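Local coordinates for protein triosephosphate isomerase (PDB 4O4V) that probably interconverts D-glyceraldehyde 3-phosphate and dihydroxyacetone phosphate in glycolysis and gluconeogenesis, working as a homodimer built on the TIM-barrel fold, at residues Thr67-Ala72 with Ala112-Glu117; Ile45-Leu50 with Phe85-Thr90; Asp228-Gly233 with Ile242-Ser247. All blocks are in the same frame, centred on the assembly; numbering follows the deposited sequence. Where two conformers were deposited one is given.

All three contacts belong to one TIM barrel, whose parallel strands are ringed by helices. Contacts 1 and 2 have alternating segments along the chain, in the order 45-50, 67-72, 85-90 and 112-117, whereas contact 3 follows both in sequence. The centres of contacts 1 and 2 are about 17 Å apart, those of 2 and 3 about 20 Å, and those of 1 and 3 about 29 Å, the last pair on opposite sides of the chain's centre. Contacts 2 and 3 reach the same sheet, through strands 89-92 and 229-232. Contacts 1 and 2 lie where the barrel meets the second subunit, whereas contact 3, untouched by another chain, packs the last helix onto the last strand.

Contact 1: residues Thr67-Ala72 with Ala112-Glu117; sequences TKPNGA and AKFALE
Thr-67 and Phe-114 bring the two backbones closest, with their CA atoms 6.1 Å apart, where the irregular chain of 67-72 passes the last turns of helix 105-117. No hydrogen bond spans the contact, and of residues 112-117 it is Phe-114 that meets 67-69. Phe-114 holds CG anti to its own backbone N (chi1 -176°), which carries the ring away from the helix and against the backbone of Thr-67, Lys-68 and Pro-69. The carbonyl O of Thr-67 lies over one ring face, displaced toward the rim, and comes within 3.3 Å of Phe-114 CG. Over this same face, also near the rim, sits Lys-68 CA. At the far end of the ring, Phe-114 CZ approaches the Pro-69 N at 3.4 Å and Lys-68 C at 3.5 Å, so the peptide link into the proline meets the ring obliquely, near CZ. Pro-69 adds the apolar part: its CD is 3.6 Å from Phe-114 CZ, and the two side chains cross at about a right angle. The contact lies near the protein surface. Beyond it, Thr-67 packs on Phe-107, Ala-110 and Lys-111 of helix 105-117, and Asn-70 ND2 is hydrogen-bonded to Asn-13 OD1 of the second subunit. Phe-114 and Pro-69 also reach helix 79-83, through Val-79 and Pro-80, while Ala-112, Ala-115 and Leu-116 turn to Ile-122 of strand 121-126.

Contact 2: residues Ile45-Leu50 with Phe85-Thr90; sequences IFLPTL and FGIEWT
One face of the Phe-85 ring receives Pro-48 CG in the outer half of this contact, while Leu-47 and Ile-87 make the buried half. The Phe-85 side chain has CG anti to the carbonyl carbon, which directs the ring toward helix 47-53 and presents that face to the proline. Pro-48 CG lies 4.2 Å from the ring centroid and 27° off the ring normal, as a CH-pi contact. It is displaced toward one side of the ring, nearest to Phe-85 CE1 at 3.7 Å and to CZ at 3.9 Å, while Pro-48 CB comes to 3.8 Å from CE1. The proline therefore meets the aromatic group with two adjacent carbons of its pyrrolidine. Deeper in, Ile-87 sends its longer branch across to the helix: CG1 is anti to the carbonyl carbon and chi2 is extended (165°), so CD1 becomes the reaching atom and stops 3.8 Å from Leu-47 CB. Leu-47 likewise has CG anti to its carbonyl carbon (chi1 -69°), with CB the atom that faces Ile-87, and its side chain also packs on Val-60 of strand 59-62. Between Phe-85 and Ile-87, Gly-86 has positive phi and completes the Schellman motif that ends the preceding helix, turning the chain toward strand 89-92. At the subunit boundary, Phe-85 packs on Val-17 of the second subunit and Leu-47 on Ile-45 of that subunit. In this TIM barrel, helix 47-53, which follows strand 37-41, thus packs on the outside against the lead-in to strand 89-92, with strand 59-62 between these two strands in the sheet.

Contact 3: residues Asp228-Gly233 with Ile242-Ser247; sequences DGFLVG and INIVNS
Ile-244, on the last helix, 240-246, of the TIM barrel, packs against Phe-230 and Val-232 of strand 229-232, a strand-to-helix contact on the outside of the beta/alpha barrel in which the helix lies against the outward-facing side chains of the strand. Starting from CB, the Ile-244 side chain divides. Its CG2 branch, anti to the backbone N, touches both strand residues: it is 3.6 Å from Phe-230 CD2, approaching the ring obliquely, and 3.8 Å from Val-232 CG2. The other branch runs through CG1, which is anti to the carbonyl carbon (chi1 -59°), to CD1 at the tip, and this methyl meets Val-232 CG1 at 3.8 Å. Val-232 and Ile-244 thus reach toward each other tip to tip, using both methyls of the valine. All four touching residues are buried. Around them, Phe-230 also packs on Leu-221 of helix 218-222 and Val-232 on Val-6 of strand 5-9. Three residues on from Ile-244, Ser-247 OG approaches the edge of the Phe-230 ring in its plane, 3.4 Å from CE2. Ser-247 OG donates to Ile-244 O at 2.7 Å, in the carbonyl plane and on a lone pair, and that oxygen also accepts a hydrogen bond from Ser-247 N (3.1 Å).

Contact 1: residues Thr67-Ala72 with Ala112-Glu117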
# COMPACT_ATOMS: atom_id res chain seq x y z
N THR A 67 -5.72 -8.83 -2.78
CA THR A 67 -6.44 -10.09 -2.98
C THR A 67 -6.28 -10.71 -4.36
O THR A 67 -6.77 -11.81 -4.59
CB THR A 67 -7.93 -9.84 -2.81
OG1 THR A 67 -8.25 -8.70 -3.61
CG2 THR A 67 -8.31 -9.60 -1.34
N LYS A 68 -5.63 -10.02 -5.28
CA LYS A 68 -5.54 -10.44 -6.68
C LYS A 68 -4.09 -10.51 -7.13
O LYS A 68 -3.24 -9.85 -6.51
CB LYS A 68 -6.29 -9.41 -7.54
CG LYS A 68 -7.77 -9.23 -7.19
CD LYS A 68 -8.62 -10.44 -7.50
CE LYS A 68 -10.09 -10.13 -7.25
NZ LYS A 68 -10.99 -11.26 -7.56
N PRO A 69 -3.78 -11.20 -8.23
CA PRO A 69 -2.38 -11.31 -8.67
C PRO A 69 -1.78 -10.04 -9.25
O PRO A 69 -0.57 -9.83 -9.17
CB PRO A 69 -2.41 -12.41 -9.74
CG PRO A 69 -3.81 -12.42 -10.19
CD PRO A 69 -4.67 -12.09 -9.00
N ASN A 70 -2.63 -9.21 -9.85
CA ASN A 70 -2.25 -8.03 -10.61
C ASN A 70 -3.51 -7.42 -11.13
O ASN A 70 -4.57 -8.06 -11.08
CB ASN A 70 -1.29 -8.35 -11.79
CG ASN A 70 -1.91 -9.17 -12.86
OD1 ASN A 70 -2.27 -10.32 -12.64
ND2 ASN A 70 -2.02 -8.62 -14.04
N GLY A 71 -3.43 -6.23 -11.68
CA GLY A 71 -4.52 -5.62 -12.41
C GLY A 71 -4.77 -4.19 -12.05
O GLY A 71 -3.87 -3.46 -11.63
N ALA A 72 -6.02 -3.77 -12.22
CA ALA A 72 -6.42 -2.37 -12.16
C ALA A 72 -6.71 -1.96 -10.71
O ALA A 72 -7.85 -1.66 -10.32
CB ALA A 72 -7.61 -2.14 -13.06
N ALA A 112 -6.11 -14.03 2.91
CA ALA A 112 -5.47 -15.21 3.48
C ALA A 112 -5.53 -16.39 2.51
O ALA A 112 -4.53 -17.07 2.30
CB ALA A 112 -6.15 -15.60 4.80
N LYS A 113 -6.70 -16.61 1.91
CA LYS A 113 -6.84 -17.70 0.95
C LYS A 113 -5.90 -17.48 -0.24
O LYS A 113 -5.20 -18.41 -0.66
CB LYS A 113 -8.28 -17.78 0.48
CG LYS A 113 -8.56 -18.89 -0.54
CD LYS A 113 -10.05 -18.98 -0.89
CE LYS A 113 -10.38 -20.13 -1.86
NZ LYS A 113 -9.82 -19.91 -3.19
N PHE A 114 -5.91 -16.28 -0.80
CA PHE A 114 -5.11 -16.00 -1.99
C PHE A 114 -3.62 -16.11 -1.69
O PHE A 114 -2.88 -16.73 -2.46
CB PHE A 114 -5.44 -14.62 -2.55
CG PHE A 114 -4.72 -14.32 -3.81
CD1 PHE A 114 -5.11 -14.89 -4.98
CD2 PHE A 114 -3.61 -13.46 -3.82
CE1 PHE A 114 -4.42 -14.66 -6.15
CE2 PHE A 114 -2.94 -13.22 -4.99
CZ PHE A 114 -3.34 -13.82 -6.14
N ALA A 115 -3.19 -15.58 -0.55
CA ALA A 115 -1.77 -15.65 -0.19
C ALA A 115 -1.32 -17.12 -0.03
O ALA A 115 -0.31 -17.55 -0.61
CB ALA A 115 -1.50 -14.87 1.06
N LEU A 116 -2.09 -17.89 0.74
CA LEU A 116 -1.73 -19.29 1.02
C LEU A 116 -1.75 -20.13 -0.24
O LEU A 116 -0.83 -20.94 -0.47
CB LEU A 116 -2.63 -19.87 2.09
CG LEU A 116 -2.40 -19.29 3.48
CD1 LEU A 116 -3.56 -19.60 4.38
CD2 LEU A 116 -1.08 -19.76 4.09
N GLU A 117 -2.77 -19.95 -1.09
CA GLU A 117 -2.84 -20.79 -2.27
C GLU A 117 -1.75 -20.44 -3.26
O GLU A 117 -1.44 -21.26 -4.15
CB GLU A 117 -4.26 -20.82 -2.86
CG GLU A 117 -4.62 -19.63 -3.58
CD GLU A 117 -6.13 -19.47 -3.80
OE1 GLU A 117 -6.95 -20.31 -3.36
OE2 GLU A 117 -6.50 -18.45 -4.42

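Contact 2: residues Ile45-Leu50 with Phe85-Thr90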
# COMPACT_ATOMS: atom_id res chain seq x y z
N ILE A 45 8.46 -0.53 -0.03
CA ILE A 45 9.53 0.09 -0.78
C ILE A 45 10.91 -0.28 -0.23
O ILE A 45 11.92 -0.13 -0.94
CB ILE A 45 9.30 1.61 -0.84
CG1 ILE A 45 10.13 2.24 -1.96
CG2 ILE A 45 9.54 2.28 0.50
CD1 ILE A 45 9.85 3.74 -2.17
N PHE A 46 10.97 -0.76 1.01
CA PHE A 46 12.21 -1.24 1.61
C PHE A 46 12.39 -2.75 1.50
O PHE A 46 13.45 -3.28 1.84
CB PHE A 46 12.30 -0.86 3.09
CG PHE A 46 12.32 0.62 3.37
CD1 PHE A 46 12.89 1.55 2.50
CD2 PHE A 46 11.77 1.11 4.54
CE1 PHE A 46 12.87 2.93 2.81
CE2 PHE A 46 11.75 2.48 4.84
CZ PHE A 46 12.33 3.38 3.98
N LEU A 47 11.39 -3.48 1.01
CA LEU A 47 11.51 -4.93 0.95
C LEU A 47 12.68 -5.41 0.08
O LEU A 47 13.35 -6.35 0.46
CB LEU A 47 10.20 -5.58 0.51
CG LEU A 47 9.04 -5.50 1.53
CD1 LEU A 47 7.79 -6.09 0.93
CD2 LEU A 47 9.34 -6.19 2.83
N PRO A 48 12.92 -4.78 -1.09
CA PRO A 48 14.08 -5.25 -1.86
C PRO A 48 15.41 -5.15 -1.11
O PRO A 48 16.21 -6.06 -1.15
CB PRO A 48 14.03 -4.40 -3.13
CG PRO A 48 12.57 -4.07 -3.27
CD PRO A 48 12.13 -3.80 -1.85
N THR A 49 15.64 -4.00 -0.48
CA THR A 49 16.82 -3.75 0.35
C THR A 49 16.95 -4.85 1.38
O THR A 49 18.01 -5.45 1.57
CB THR A 49 16.70 -2.41 1.12
OG1 THR A 49 16.70 -1.33 0.19
CG2 THR A 49 17.86 -2.20 2.05
N LEU A 50 15.84 -5.08 2.07
CA LEU A 50 15.83 -5.98 3.20
C LEU A 50 16.11 -7.42 2.76
O LEU A 50 16.88 -8.14 3.38
CB LEU A 50 14.49 -5.84 3.96
CG LEU A 50 14.28 -6.63 5.25
CD1 LEU A 50 15.29 -6.26 6.30
CD2 LEU A 50 12.91 -6.42 5.78
N PHE A 85 10.79 -11.35 -5.51
CA PHE A 85 12.03 -11.03 -4.80
C PHE A 85 12.48 -12.17 -3.90
O PHE A 85 13.54 -12.06 -3.29
CB PHE A 85 11.86 -9.75 -3.97
CG PHE A 85 11.76 -8.51 -4.80
CD1 PHE A 85 12.89 -7.81 -5.17
CD2 PHE A 85 10.54 -8.07 -5.27
CE1 PHE A 85 12.78 -6.66 -5.96
CE2 PHE A 85 10.43 -6.94 -6.04
CZ PHE A 85 11.55 -6.24 -6.39
N GLY A 86 11.72 -13.26 -3.81
CA GLY A 86 12.05 -14.35 -2.90
C GLY A 86 11.47 -14.23 -1.52
O GLY A 86 11.84 -14.99 -0.61
N ILE A 87 10.53 -13.31 -1.32
CA ILE A 87 9.90 -13.05 -0.02
C ILE A 87 8.71 -13.96 0.15
O ILE A 87 7.90 -14.08 -0.77
CB ILE A 87 9.50 -11.58 0.08
CG1 ILE A 87 10.75 -10.70 0.01
CG2 ILE A 87 8.69 -11.33 1.34
CD1 ILE A 87 10.47 -9.25 -0.26
N GLU A 88 8.60 -14.60 1.30
CA GLU A 88 7.65 -15.68 1.53
C GLU A 88 6.54 -15.40 2.54
O GLU A 88 5.69 -16.27 2.73
CB GLU A 88 8.43 -16.95 2.05
CG GLU A 88 9.85 -17.23 1.43
CD GLU A 88 10.70 -18.25 2.24
OE1 GLU A 88 10.14 -18.93 3.15
OE2 GLU A 88 11.93 -18.35 1.97
N TRP A 89 6.61 -14.28 3.26
CA TRP A 89 5.72 -13.98 4.38
C TRP A 89 4.97 -12.69 4.13
O TRP A 89 5.47 -11.76 3.51
CB TRP A 89 6.53 -13.78 5.65
CG TRP A 89 6.99 -15.04 6.34
CD1 TRP A 89 8.20 -15.64 6.20
CD2 TRP A 89 6.25 -15.84 7.27
NE1 TRP A 89 8.27 -16.75 7.00
CE2 TRP A 89 7.07 -16.91 7.64
CE3 TRP A 89 4.96 -15.76 7.80
CZ2 TRP A 89 6.66 -17.89 8.53
CZ3 TRP A 89 4.54 -16.74 8.68
CH2 TRP A 89 5.39 -17.79 9.05
N THR A 90 3.77 -12.62 4.71
CA THR A 90 3.07 -11.36 4.90
C THR A 90 2.30 -11.36 6.21
O THR A 90 1.78 -12.39 6.64
CB THR A 90 2.10 -11.02 3.73
OG1 THR A 90 1.64 -9.66 3.86
CG2 THR A 90 0.96 -11.98 3.62

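Contact 3: residues Asp228-Gly233 with Ile242-Ser247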
# COMPACT_ATOMS: atom_id res chain seq x y z
N ASP A 228 3.54 -18.51 22.01
CA ASP A 228 4.60 -19.11 21.20
C ASP A 228 5.54 -18.09 20.59
O ASP A 228 6.38 -18.46 19.73
CB ASP A 228 3.98 -19.93 20.06
CG ASP A 228 3.07 -21.02 20.53
OD1 ASP A 228 3.40 -21.74 21.54
OD2 ASP A 228 2.04 -21.23 19.90
N GLY A 229 5.44 -16.84 21.00
CA GLY A 229 6.26 -15.79 20.45
C GLY A 229 5.50 -14.50 20.38
O GLY A 229 4.49 -14.31 21.06
N PHE A 230 5.99 -13.61 19.51
CA PHE A 230 5.60 -12.21 19.52
C PHE A 230 5.49 -11.65 18.13
O PHE A 230 6.29 -12.03 17.24
CB PHE A 230 6.62 -11.36 20.30
CG PHE A 230 6.82 -11.83 21.70
CD1 PHE A 230 5.77 -11.75 22.60
CD2 PHE A 230 8.02 -12.37 22.15
CE1 PHE A 230 5.91 -12.19 23.89
CE2 PHE A 230 8.14 -12.81 23.43
CZ PHE A 230 7.11 -12.71 24.32
N LEU A 231 4.56 -10.72 17.94
CA LEU A 231 4.60 -9.79 16.81
C LEU A 231 4.92 -8.45 17.44
O LEU A 231 4.08 -7.84 18.12
CB LEU A 231 3.27 -9.76 16.05
CG LEU A 231 3.31 -8.89 14.78
CD1 LEU A 231 4.34 -9.36 13.79
CD2 LEU A 231 1.93 -8.82 14.13
N VAL A 232 6.16 -8.02 17.30
CA VAL A 232 6.73 -6.89 18.04
C VAL A 232 6.49 -5.62 17.27
O VAL A 232 6.69 -5.58 16.05
CB VAL A 232 8.25 -7.10 18.22
CG1 VAL A 232 8.87 -5.98 19.04
CG2 VAL A 232 8.55 -8.43 18.87
N GLY A 233 6.12 -4.57 17.97
CA GLY A 233 5.96 -3.24 17.41
C GLY A 233 7.24 -2.43 17.47
O GLY A 233 8.26 -2.78 16.87
N ILE A 242 16.59 -7.81 19.90
CA ILE A 242 17.38 -9.02 20.08
C ILE A 242 17.05 -9.68 21.43
O ILE A 242 17.01 -10.90 21.54
CB ILE A 242 18.89 -8.73 19.90
CG1 ILE A 242 19.10 -7.99 18.56
CG2 ILE A 242 19.68 -10.01 20.03
CD1 ILE A 242 18.46 -8.67 17.34
N ASN A 243 16.84 -8.88 22.47
CA ASN A 243 16.40 -9.42 23.74
C ASN A 243 15.12 -10.18 23.59
O ASN A 243 14.93 -11.24 24.18
CB ASN A 243 16.18 -8.30 24.77
CG ASN A 243 17.42 -7.56 25.07
OD1 ASN A 243 17.86 -6.70 24.30
ND2 ASN A 243 18.02 -7.86 26.21
N ILE A 244 14.20 -9.66 22.79
CA ILE A 244 12.92 -10.30 22.57
C ILE A 244 13.09 -11.61 21.79
O ILE A 244 12.50 -12.62 22.14
CB ILE A 244 11.92 -9.34 21.91
CG1 ILE A 244 11.70 -8.11 22.79
CG2 ILE A 244 10.64 -10.03 21.63
CD1 ILE A 244 11.03 -6.93 22.08
N VAL A 245 13.88 -11.59 20.72
CA VAL A 245 14.20 -12.81 19.99
C VAL A 245 14.74 -13.89 20.95
O VAL A 245 14.35 -15.07 20.89
CB VAL A 245 15.22 -12.51 18.88
CG1 VAL A 245 15.84 -13.79 18.33
CG2 VAL A 245 14.54 -11.68 17.80
N ASN A 246 15.61 -13.47 21.85
CA ASN A 246 16.30 -14.37 22.75
C ASN A 246 15.47 -14.82 23.95
O ASN A 246 15.89 -15.70 24.71
CB ASN A 246 17.63 -13.76 23.18
CG ASN A 246 18.66 -13.80 22.06
OD1 ASN A 246 18.46 -14.51 21.09
ND2 ASN A 246 19.72 -13.03 22.18
N SER A 247 14.26 -14.27 24.10
CA SER A 247 13.36 -14.70 25.16
C SER A 247 12.87 -16.13 24.95
O SER A 247 12.29 -16.72 25.85
CB SER A 247 12.19 -13.73 25.30
OG SER A 247 11.28 -13.83 24.22